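PDB 4TLV: ADP-ribosylating toxin CARDS from Mycoplasma pneumoniae, which transfers ADP-ribosyl groups from NAD+ to multiple target proteins and causes vacuolation and other cytopathic damage in mammalian cells. Local coordinates for residues Q132-T137 with S227-C232; Y48-S53 with G139-A144; R12-S17 with C232-P237; I60-S65 with K248-K253. All blocks are in the same frame, centred on the assembly; numbering follows the deposited sequence. Where two conformers were deposited one is given.

Contacts 1, 2 and 4 are largely buried, whereas contact 3 is partly exposed, with Leu15 and Arg16 at the surface. Contacts 1 and 2 reach the same three-stranded sheet: strands 134-138 and 49-53 are neighbours there, joined by Thr52 OG1 with Trp135 O. Contact 3 brings in strand 9-14 of the five-stranded sheet, and Arg12 ties it to Ser51 of contact 2. Contacts 3 and 4 are linked by the Cys232-Cys249 disulfide, and contact 1 shares Cys232. Chemistry follows position: amide and water bonds around a ring in contact 1, aliphatic and CH-pi packing in 2, charged groups in 3, and nearly pure hydrocarbon in 4.

Contact 1 (Q132-T137 with S227-C232)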
# COMPACT_ATOMS: atom_id res chain seq x y z
N GLN A 132 -2.07 2.10 -5.65
CA GLN A 132 -3.30 2.75 -6.10
C GLN A 132 -4.48 2.53 -5.15
O GLN A 132 -5.47 3.27 -5.20
CB GLN A 132 -3.66 2.31 -7.53
CG GLN A 132 -2.64 2.76 -8.57
CD GLN A 132 -2.98 2.30 -9.98
OE1 GLN A 132 -2.67 3.14 -10.94
NE2 GLN A 132 -3.53 1.21 -10.19
N ARG A 133 -4.38 1.53 -4.28
CA ARG A 133 -5.45 1.23 -3.34
C ARG A 133 -6.78 1.15 -4.08
O ARG A 133 -7.79 1.69 -3.60
CB ARG A 133 -5.53 2.31 -2.24
CG ARG A 133 -4.25 2.45 -1.41
CD ARG A 133 -4.17 1.44 -0.27
NE ARG A 133 -5.20 1.63 0.78
CZ ARG A 133 -5.09 2.45 1.82
NH1 ARG A 133 -4.01 3.23 1.98
NH2 ARG A 133 -6.07 2.51 2.72
N GLU A 134 -6.80 0.50 -5.24
CA GLU A 134 -7.97 0.57 -6.13
C GLU A 134 -9.18 -0.21 -5.65
O GLU A 134 -9.09 -1.38 -5.29
CB GLU A 134 -7.64 0.12 -7.57
CG GLU A 134 -8.91 0.16 -8.47
CD GLU A 134 -8.65 -0.12 -9.94
OE1 GLU A 134 -7.52 -0.51 -10.30
OE2 GLU A 134 -9.60 0.05 -10.73
N TRP A 135 -10.32 0.46 -5.63
CA TRP A 135 -11.62 -0.20 -5.54
C TRP A 135 -12.26 0.10 -6.89
O TRP A 135 -12.31 1.25 -7.31
CB TRP A 135 -12.45 0.41 -4.41
CG TRP A 135 -12.01 -0.03 -3.05
CD1 TRP A 135 -10.94 0.43 -2.34
CD2 TRP A 135 -12.62 -1.05 -2.24
NE1 TRP A 135 -10.85 -0.23 -1.13
CE2 TRP A 135 -11.87 -1.14 -1.05
CE3 TRP A 135 -13.74 -1.89 -2.41
CZ2 TRP A 135 -12.20 -2.03 -0.02
CZ3 TRP A 135 -14.05 -2.78 -1.41
CH2 TRP A 135 -13.28 -2.84 -0.21
N PHE A 136 -12.68 -0.94 -7.60
CA PHE A 136 -13.32 -0.72 -8.88
C PHE A 136 -14.81 -0.96 -8.74
O PHE A 136 -15.23 -1.76 -7.90
CB PHE A 136 -12.70 -1.59 -9.99
CG PHE A 136 -12.89 -3.08 -9.80
CD1 PHE A 136 -12.00 -3.81 -9.03
CD2 PHE A 136 -13.94 -3.75 -10.44
CE1 PHE A 136 -12.15 -5.18 -8.87
CE2 PHE A 136 -14.09 -5.13 -10.28
CZ PHE A 136 -13.18 -5.84 -9.50
N THR A 137 -15.61 -0.26 -9.54
CA THR A 137 -17.05 -0.48 -9.51
C THR A 137 -17.41 -1.37 -10.69
O THR A 137 -16.79 -1.30 -11.76
CB THR A 137 -17.85 0.82 -9.59
OG1 THR A 137 -17.59 1.46 -10.85
CG2 THR A 137 -17.43 1.77 -8.46
N SER A 227 -2.07 2.49 -13.75
CA SER A 227 -2.91 1.97 -14.83
C SER A 227 -3.53 3.14 -15.57
O SER A 227 -3.69 4.24 -15.03
CB SER A 227 -4.01 1.04 -14.32
OG SER A 227 -4.73 1.65 -13.29
N LEU A 228 -3.89 2.90 -16.82
CA LEU A 228 -4.52 3.94 -17.61
C LEU A 228 -5.89 4.35 -17.07
O LEU A 228 -6.36 5.47 -17.31
CB LEU A 228 -4.60 3.52 -19.08
CG LEU A 228 -3.28 3.66 -19.88
CD1 LEU A 228 -2.12 2.86 -19.29
CD2 LEU A 228 -3.52 3.29 -21.35
N SER A 229 -6.55 3.48 -16.31
CA SER A 229 -7.85 3.81 -15.79
C SER A 229 -7.64 5.03 -14.74
O SER A 229 -8.53 5.85 -14.56
CB SER A 229 -8.58 2.64 -15.13
OG SER A 229 -7.80 2.10 -14.07
N PHE A 230 -6.48 5.08 -14.09
CA PHE A 230 -6.14 6.20 -13.21
C PHE A 230 -5.59 7.40 -14.01
O PHE A 230 -6.05 8.54 -13.83
CB PHE A 230 -5.10 5.78 -12.15
CG PHE A 230 -5.71 5.07 -10.95
CD1 PHE A 230 -6.22 3.79 -11.07
CD2 PHE A 230 -5.75 5.69 -9.72
CE1 PHE A 230 -6.80 3.14 -9.97
CE2 PHE A 230 -6.33 5.04 -8.61
CZ PHE A 230 -6.86 3.77 -8.74
N ALA A 231 -4.62 7.15 -14.88
CA ALA A 231 -3.90 8.23 -15.57
C ALA A 231 -4.66 8.89 -16.72
O ALA A 231 -4.33 10.01 -17.13
CB ALA A 231 -2.56 7.74 -16.06
N CYS A 232 -5.66 8.19 -17.26
CA CYS A 232 -6.47 8.72 -18.37
C CYS A 232 -7.94 8.69 -17.99
O CYS A 232 -8.72 7.96 -18.60
CB CYS A 232 -6.27 7.88 -19.63
SG CYS A 232 -4.60 7.29 -19.95
O HOH W 1 -6.57 -0.48 -12.85
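Gln132 directs CG to the side opposite its own carbonyl carbon (chi1 -65°) and then runs extended, which lays its terminal amide over one face of the Phe230 ring and delivers OE1 to Ser227. The amide and ring planes are 18° apart, a stacked pair in which CD sits 3.7 Å above the ring plane, offset toward the rim. Further back along the same chain, Gln132 CB makes a CH-pi contact, 4.1 Å from the centroid of the Phe230 ring. One good bond and one weak one suit this rotation of the amide. Ser227 N donates to Gln132 OE1 over 2.9 Å (N-H...O 156°), arriving tilted from the carbonyl plane, and Gln132 NE2 gives a weak bond to Ser227 OG at 3.4 Å. This joins the turn leading into strand 134-138, in the mono-ADP-ribosyltransferase domain, to the short helix 228-231, in a stretch inferred to belong to the NAD+-binding pocket. The carboxylate of Glu134 comes to the same ring from its edge rather than its face: Glu134 CG lies in the ring plane, 3.9 Å from Phe230 CE1, while the carboxylate stands nearly perpendicular to the ring. The extended Glu134 chain carries OE1 beyond that edge to a water, which donates to it at 2.7 Å. The water also lies 2.8 Å from Ser227 OG, so Glu134 reaches the N-cap residue of the helix indirectly. Glu134 OE2 is taken up by His38 NE2 on helix 35-40.

Contact 2 (Y48-S53 with G139-A144); sequences YFISTS and GPIAAA
The backbones are closest where strand 49-53 begins and the loop 139-144 leaves strand 134-138, with Tyr48 CA and Gly139 CA 5.3 Å apart, and they diverge from there. At this point Gly139 N gives Tyr48 O a weak hydrogen bond, 3.2 Å long and bent to 122°. Strand 49-53 is an outer strand of a three-stranded antiparallel sheet, and its Ser51-Thr52-Ser53 sequence matches the Ser-Thr-Ser motif of one class of ADP-ribosyltransferases. The CA of Gly139 lies over one face of the Tyr48 ring, 3.6 Å from the centroid, as a CH-pi contact. Tyr48 reaches it because CG stands opposite the backbone N (chi1 -172°), which turns the phenol over the departing loop and brings its OH to 3.8 Å from Pro140 CD. Further along the strand, Ile50 and Thr52 turn toward the loop, while Phe49 and Ser51 face away. Ile50 works with two branches. The CD1 methyl rests against the loop backbone, 3.6 Å from Gly139 O and 3.9 Å from Pro140 CA, whereas the CG2 methyl meets the side chain of Ile141, which crosses it at a slant, with Ile141 CD1 4.0 Å from Ile50 CG2. The loop thus packs against one side of the strand through aliphatic groups and one tyrosine ring. Thr52 keeps its hydroxyl for another partner, the carbonyl oxygen of Trp135 on the neighbouring strand, and turns its methyl to the loop: Thr52 CG2 and Ile141 CD1 meet tip to tip at 4.2 Å.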
# COMPACT_ATOMS: atom_id res chain seq x y z
N TYR A 48 -15.75 -2.26 -18.30
CA TYR A 48 -17.00 -1.96 -17.62
C TYR A 48 -16.71 -1.47 -16.21
O TYR A 48 -17.60 -1.00 -15.54
CB TYR A 48 -17.82 -3.25 -17.50
CG TYR A 48 -19.23 -3.07 -16.99
CD1 TYR A 48 -20.17 -2.35 -17.74
CD2 TYR A 48 -19.65 -3.66 -15.80
CE1 TYR A 48 -21.47 -2.20 -17.29
CE2 TYR A 48 -20.95 -3.52 -15.35
CZ TYR A 48 -21.86 -2.79 -16.10
OH TYR A 48 -23.15 -2.64 -15.64
N PHE A 49 -15.46 -1.59 -15.77
CA PHE A 49 -15.11 -1.25 -14.40
C PHE A 49 -14.64 0.20 -14.31
O PHE A 49 -13.88 0.64 -15.16
CB PHE A 49 -13.98 -2.17 -13.91
CG PHE A 49 -14.34 -3.64 -13.93
CD1 PHE A 49 -15.64 -4.06 -13.67
CD2 PHE A 49 -13.37 -4.60 -14.18
CE1 PHE A 49 -15.98 -5.41 -13.67
CE2 PHE A 49 -13.70 -5.96 -14.18
CZ PHE A 49 -15.03 -6.36 -13.92
N ILE A 50 -15.08 0.91 -13.27
CA ILE A 50 -14.61 2.29 -13.04
C ILE A 50 -13.69 2.33 -11.82
O ILE A 50 -14.03 1.82 -10.76
CB ILE A 50 -15.77 3.26 -12.82
CG1 ILE A 50 -16.66 3.31 -14.07
CG2 ILE A 50 -15.26 4.67 -12.51
CD1 ILE A 50 -17.92 4.15 -13.86
N SER A 51 -12.52 2.95 -11.96
CA SER A 51 -11.53 2.96 -10.88
C SER A 51 -11.72 4.08 -9.87
O SER A 51 -12.07 5.21 -10.22
CB SER A 51 -10.11 3.04 -11.45
OG SER A 51 -10.00 4.22 -12.26
N THR A 52 -11.49 3.74 -8.61
CA THR A 52 -11.45 4.71 -7.52
C THR A 52 -10.37 4.22 -6.56
O THR A 52 -9.86 3.11 -6.69
CB THR A 52 -12.79 4.75 -6.72
OG1 THR A 52 -12.94 3.52 -5.99
CG2 THR A 52 -14.00 4.97 -7.64
N SER A 53 -10.03 5.04 -5.59
CA SER A 53 -8.98 4.70 -4.64
C SER A 53 -9.49 4.83 -3.20
O SER A 53 -10.36 5.64 -2.91
CB SER A 53 -7.76 5.60 -4.87
OG SER A 53 -6.77 5.36 -3.89
N GLY A 139 -19.51 -1.49 -13.08
CA GLY A 139 -20.42 -0.63 -13.81
C GLY A 139 -20.49 0.82 -13.36
O GLY A 139 -19.69 1.27 -12.54
N PRO A 140 -21.46 1.56 -13.90
CA PRO A 140 -21.61 3.00 -13.68
C PRO A 140 -21.79 3.38 -12.21
O PRO A 140 -22.33 2.62 -11.41
CB PRO A 140 -22.91 3.35 -14.43
CG PRO A 140 -23.08 2.25 -15.42
CD PRO A 140 -22.53 1.03 -14.76
N ILE A 141 -21.35 4.59 -11.88
CA ILE A 141 -21.54 5.12 -10.54
C ILE A 141 -22.59 6.21 -10.61
O ILE A 141 -22.43 7.16 -11.37
CB ILE A 141 -20.23 5.73 -9.97
CG1 ILE A 141 -19.15 4.64 -9.87
CG2 ILE A 141 -20.48 6.36 -8.59
CD1 ILE A 141 -17.79 5.18 -9.39
N ALA A 142 -23.66 6.06 -9.84
CA ALA A 142 -24.76 7.03 -9.84
C ALA A 142 -24.37 8.36 -9.21
O ALA A 142 -23.54 8.41 -8.31
CB ALA A 142 -25.95 6.46 -9.11
N ALA A 143 -25.00 9.45 -9.67
CA ALA A 143 -24.75 10.77 -9.09
C ALA A 143 -24.98 10.76 -7.57
O ALA A 143 -24.28 11.45 -6.82
CB ALA A 143 -25.63 11.82 -9.76
N ALA A 144 -25.98 10.00 -7.14
CA ALA A 144 -26.33 9.93 -5.72
C ALA A 144 -25.22 9.42 -4.79
O ALA A 144 -25.28 9.67 -3.59
CB ALA A 144 -27.62 9.11 -5.53

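Contact 3 (R12-S17 with C232-P237); sequences RVDLRS and CPDWSP
The end of strand 9-14 comes nearest an irregular loop at Asp14 and Pro233, CA atoms 5.5 Å apart, with Leu15 next near Asp234. Pro233 lays its ring against the strand backbone, CB 3.5 Å from Val13 O, while its CG touches the CD1 methyl of Leu15 at 4.2 Å. Arg12, with CG opposite its backbone N (chi1 -177°) and an extended chain, brings its guanidinium alongside Asp14: NE and NH2 grip the single oxygen OD2 of Asp14 side-on, at 3.1 Å and 3.2 Å. The carbonyl oxygen of Pro233 lies at the same guanidinium's edge, 3.0 Å from Arg12 NH2, while NH1 bonds to Ser51 O on strand 49-53. An arginine here, on the first strand and linked to the Ser-Thr-Ser sequence, is consistent with the Arg-Ser-Glu class of ADP-ribosyltransferases. The loop itself follows Cys232, whose disulfide to Cys249 fastens its start. Beyond the strand the chain turns: Asp14 OD1 accepts from Arg16 N, which fits an Asx turn, although this oxygen is less surely placed. The intervening Leu15 N bonds to Asp234 OD2 over 2.9 Å (150° at the hydrogen), on the syn side of the carboxylate and a little out of its plane. Asp234 OD1 is modelled too close to Asp14 OD1, so the salt bridge of Asp234 OD1 to Arg16 NE at 3.2 Å is less certain; the guanidinium and carboxylate planes there are 71° apart. Arg16 NH1 has a second acidic partner in Glu20.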
# COMPACT_ATOMS: atom_id res chain seq x y z
N ARG A 12 -11.72 9.68 -6.44
CA ARG A 12 -11.35 9.61 -7.84
C ARG A 12 -11.07 11.01 -8.36
O ARG A 12 -11.88 11.93 -8.15
CB ARG A 12 -12.50 8.99 -8.65
CG ARG A 12 -12.17 8.82 -10.15
CD ARG A 12 -13.42 8.37 -10.93
NE ARG A 12 -13.24 8.58 -12.37
CZ ARG A 12 -12.61 7.74 -13.17
NH1 ARG A 12 -12.08 6.61 -12.70
NH2 ARG A 12 -12.48 8.04 -14.46
N VAL A 13 -9.94 11.17 -9.04
CA VAL A 13 -9.62 12.44 -9.69
C VAL A 13 -10.07 12.34 -11.14
O VAL A 13 -9.77 11.37 -11.84
CB VAL A 13 -8.09 12.72 -9.62
CG1 VAL A 13 -7.70 13.98 -10.44
CG2 VAL A 13 -7.63 12.86 -8.16
N ASP A 14 -10.81 13.34 -11.61
CA ASP A 14 -11.39 13.31 -12.93
C ASP A 14 -11.39 14.75 -13.45
O ASP A 14 -11.60 15.67 -12.69
CB ASP A 14 -12.83 12.77 -12.84
CG ASP A 14 -13.35 12.23 -14.14
OD1 ASP A 14 -13.49 13.02 -15.10
OD2 ASP A 14 -13.65 11.02 -14.21
N LEU A 15 -11.15 14.94 -14.74
CA LEU A 15 -11.10 16.29 -15.29
C LEU A 15 -12.50 16.89 -15.51
O LEU A 15 -12.64 18.10 -15.66
CB LEU A 15 -10.27 16.33 -16.58
CG LEU A 15 -8.77 16.52 -16.30
CD1 LEU A 15 -8.19 15.34 -15.56
CD2 LEU A 15 -7.98 16.79 -17.58
N ARG A 16 -13.53 16.05 -15.51
CA ARG A 16 -14.90 16.55 -15.64
C ARG A 16 -15.31 17.34 -14.40
O ARG A 16 -14.97 16.98 -13.27
CB ARG A 16 -15.87 15.41 -15.88
CG ARG A 16 -15.59 14.63 -17.15
CD ARG A 16 -16.62 13.53 -17.35
NE ARG A 16 -16.23 12.63 -18.43
CZ ARG A 16 -16.64 12.76 -19.69
NH1 ARG A 16 -17.45 13.75 -20.03
NH2 ARG A 16 -16.23 11.89 -20.61
N SER A 17 -16.04 18.43 -14.62
CA SER A 17 -16.43 19.36 -13.56
C SER A 17 -17.58 18.84 -12.69
O SER A 17 -18.34 17.97 -13.10
CB SER A 17 -16.84 20.70 -14.18
OG SER A 17 -18.04 20.53 -14.92
N CYS A 232 -5.66 8.19 -17.26
CA CYS A 232 -6.47 8.72 -18.37
C CYS A 232 -7.94 8.69 -17.99
O CYS A 232 -8.72 7.96 -18.60
CB CYS A 232 -6.27 7.88 -19.63
SG CYS A 232 -4.60 7.29 -19.95
N PRO A 233 -8.33 9.47 -16.97
CA PRO A 233 -9.67 9.34 -16.36
C PRO A 233 -10.79 9.72 -17.32
O PRO A 233 -11.92 9.34 -17.08
CB PRO A 233 -9.66 10.33 -15.20
CG PRO A 233 -8.42 11.17 -15.37
CD PRO A 233 -7.50 10.50 -16.33
N ASP A 234 -10.46 10.43 -18.40
CA ASP A 234 -11.48 10.87 -19.34
C ASP A 234 -11.19 10.44 -20.78
O ASP A 234 -11.57 11.11 -21.74
CB ASP A 234 -11.65 12.37 -19.21
CG ASP A 234 -12.01 12.76 -17.80
OD1 ASP A 234 -13.15 12.46 -17.41
OD2 ASP A 234 -11.15 13.29 -17.08
N TRP A 235 -10.55 9.29 -20.90
CA TRP A 235 -10.25 8.67 -22.18
C TRP A 235 -11.46 8.65 -23.12
O TRP A 235 -12.55 8.27 -22.71
CB TRP A 235 -9.78 7.24 -21.92
CG TRP A 235 -9.47 6.47 -23.15
CD1 TRP A 235 -10.34 5.78 -23.93
CD2 TRP A 235 -8.18 6.29 -23.72
NE1 TRP A 235 -9.67 5.18 -24.97
CE2 TRP A 235 -8.34 5.47 -24.86
CE3 TRP A 235 -6.89 6.72 -23.38
CZ2 TRP A 235 -7.27 5.09 -25.66
CZ3 TRP A 235 -5.83 6.33 -24.17
CH2 TRP A 235 -6.02 5.52 -25.30
N SER A 236 -11.25 9.05 -24.37
CA SER A 236 -12.30 9.02 -25.40
C SER A 236 -11.83 8.24 -26.62
O SER A 236 -10.65 8.24 -26.93
CB SER A 236 -12.69 10.43 -25.84
OG SER A 236 -13.57 11.05 -24.92
N PRO A 237 -12.77 7.60 -27.34
CA PRO A 237 -12.37 6.88 -28.56
C PRO A 237 -11.91 7.87 -29.63
O PRO A 237 -12.50 8.94 -29.76
CB PRO A 237 -13.67 6.20 -29.01
CG PRO A 237 -14.61 6.28 -27.83
CD PRO A 237 -14.21 7.52 -27.09

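Contact 4 (I60-S65 with K248-K253); sequences IRFFGS and KCIAEK. With SO4 (sulfate ion), chain H.
Ile250 enters a pocket edged by Phe62 and Phe63, and its atoms meet different parts of the two residues. Ile250 CB lies 3.9 Å from CE2 of the Phe62 ring. From it the CG2 branch of Ile250 turns to the backbone of the 3-10 turn, 3.7 Å from Phe62 O, while CG1 stands opposite the carbonyl carbon (chi1 -64°) and continues extended. That path carries the terminal CD1 methyl of Ile250 into the edge of the Phe63 ring, where it lies 3.3 Å from Phe63 CE1, a tight contact for two carbons. CB packs on Phe62, while the tip lies chiefly against Phe63, which also packs on strands of the five-stranded sheet. Ser65 holds the turn closed, its OG donating to Phe62 O at 2.8 Å in the carbonyl plane, and the same oxygen accepts from Ser65 N. The Ser65 hydroxyl sits 3.5 Å from Ala251 CA. Next to Ile250 stands Cys249, cross-linked to Cys232, and farther on Lys253 NZ, salt-bridged to Asp255, also holds a sulfate probably from the crystallisation liquor, its O1 at 2.6 Å. No hydrogen bond crosses this contact, and Ile250 O, buried at the edge of the Phe62 ring, has no polar partner in the model; hydrocarbon packing beside the disulfide thus fastens segment 248-253, in the region inferred to form the NAD+-binding pocket, to the mono-ADP-ribosyltransferase domain.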
# COMPACT_ATOMS: atom_id res chain seq x y z
N ILE A 60 -4.73 10.69 -6.19
CA ILE A 60 -4.16 11.87 -6.85
C ILE A 60 -2.70 11.70 -7.28
O ILE A 60 -2.15 12.55 -7.99
CB ILE A 60 -4.34 13.17 -5.99
CG1 ILE A 60 -4.07 14.41 -6.85
CG2 ILE A 60 -3.39 13.16 -4.81
CD1 ILE A 60 -4.55 15.72 -6.20
N ARG A 61 -2.08 10.59 -6.89
CA ARG A 61 -0.66 10.38 -7.22
C ARG A 61 -0.33 10.57 -8.71
O ARG A 61 0.67 11.24 -9.05
CB ARG A 61 -0.16 9.02 -6.71
CG ARG A 61 1.31 8.68 -7.05
CD ARG A 61 2.30 9.78 -6.64
NE ARG A 61 3.64 9.44 -7.10
CZ ARG A 61 4.08 9.65 -8.34
NH1 ARG A 61 3.29 10.23 -9.23
NH2 ARG A 61 5.32 9.29 -8.69
N PHE A 62 -1.13 9.99 -9.60
CA PHE A 62 -0.81 10.06 -11.04
C PHE A 62 -0.76 11.51 -11.47
O PHE A 62 -0.02 11.88 -12.38
CB PHE A 62 -1.84 9.31 -11.91
CG PHE A 62 -3.13 10.07 -12.11
CD1 PHE A 62 -4.14 10.02 -11.15
CD2 PHE A 62 -3.32 10.86 -13.23
CE1 PHE A 62 -5.33 10.74 -11.31
CE2 PHE A 62 -4.51 11.59 -13.40
CZ PHE A 62 -5.52 11.52 -12.44
N PHE A 63 -1.56 12.33 -10.80
CA PHE A 63 -1.74 13.72 -11.19
C PHE A 63 -0.50 14.57 -10.87
O PHE A 63 -0.35 15.69 -11.39
CB PHE A 63 -3.01 14.27 -10.50
CG PHE A 63 -3.54 15.54 -11.09
CD1 PHE A 63 -4.04 15.56 -12.38
CD2 PHE A 63 -3.56 16.71 -10.35
CE1 PHE A 63 -4.54 16.73 -12.93
CE2 PHE A 63 -4.06 17.88 -10.89
CZ PHE A 63 -4.55 17.88 -12.19
N GLY A 64 0.40 14.04 -10.05
CA GLY A 64 1.68 14.68 -9.78
C GLY A 64 2.82 14.29 -10.71
O GLY A 64 3.99 14.50 -10.37
N SER A 65 2.52 13.70 -11.87
CA SER A 65 3.56 13.34 -12.85
C SER A 65 4.39 14.56 -13.22
O SER A 65 3.85 15.66 -13.37
CB SER A 65 2.93 12.81 -14.13
OG SER A 65 2.31 11.56 -13.92
N LYS A 248 -4.45 13.09 -23.87
CA LYS A 248 -5.19 13.58 -22.71
C LYS A 248 -4.80 12.89 -21.39
O LYS A 248 -5.28 13.26 -20.32
CB LYS A 248 -6.70 13.43 -22.94
CG LYS A 248 -7.24 14.18 -24.16
CD LYS A 248 -7.42 15.66 -23.87
CE LYS A 248 -8.18 16.34 -25.01
NZ LYS A 248 -8.60 17.73 -24.67
N CYS A 249 -3.95 11.87 -21.48
CA CYS A 249 -3.47 11.17 -20.29
C CYS A 249 -2.49 12.04 -19.51
O CYS A 249 -1.69 12.78 -20.09
CB CYS A 249 -2.79 9.85 -20.66
SG CYS A 249 -3.92 8.60 -21.37
N ILE A 250 -2.54 11.92 -18.19
CA ILE A 250 -1.59 12.63 -17.35
C ILE A 250 -0.49 11.67 -16.88
O ILE A 250 -0.68 10.89 -15.95
CB ILE A 250 -2.31 13.31 -16.18
CG1 ILE A 250 -3.26 14.38 -16.74
CG2 ILE A 250 -1.30 13.93 -15.21
CD1 ILE A 250 -4.08 15.06 -15.70
N ALA A 251 0.67 11.74 -17.54
CA ALA A 251 1.77 10.81 -17.32
C ALA A 251 2.97 11.30 -18.14
O ALA A 251 2.78 12.07 -19.09
CB ALA A 251 1.38 9.41 -17.76
N GLU A 252 4.17 10.86 -17.79
CA GLU A 252 5.35 11.18 -18.59
C GLU A 252 5.23 10.49 -19.94
O GLU A 252 5.66 11.04 -20.97
CB GLU A 252 6.65 10.75 -17.90
CG GLU A 252 6.93 11.41 -16.55
CD GLU A 252 8.40 11.28 -16.12
OE1 GLU A 252 9.22 10.75 -16.91
OE2 GLU A 252 8.73 11.72 -15.01
N LYS A 253 4.64 9.30 -19.94
CA LYS A 253 4.65 8.46 -21.12
C LYS A 253 3.79 7.23 -20.89
O LYS A 253 3.59 6.83 -19.75
CB LYS A 253 6.09 8.05 -21.38
CG LYS A 253 6.34 7.17 -22.58
CD LYS A 253 7.76 6.62 -22.49
CE LYS A 253 8.04 5.63 -23.60
NZ LYS A 253 9.22 4.77 -23.27
S SO4 H . 12.21 6.24 -22.52
O1 SO4 H . 10.85 6.73 -22.68
O2 SO4 H . 12.18 4.84 -22.09
O3 SO4 H . 12.91 7.07 -21.54
O4 SO4 H . 12.91 6.32 -23.80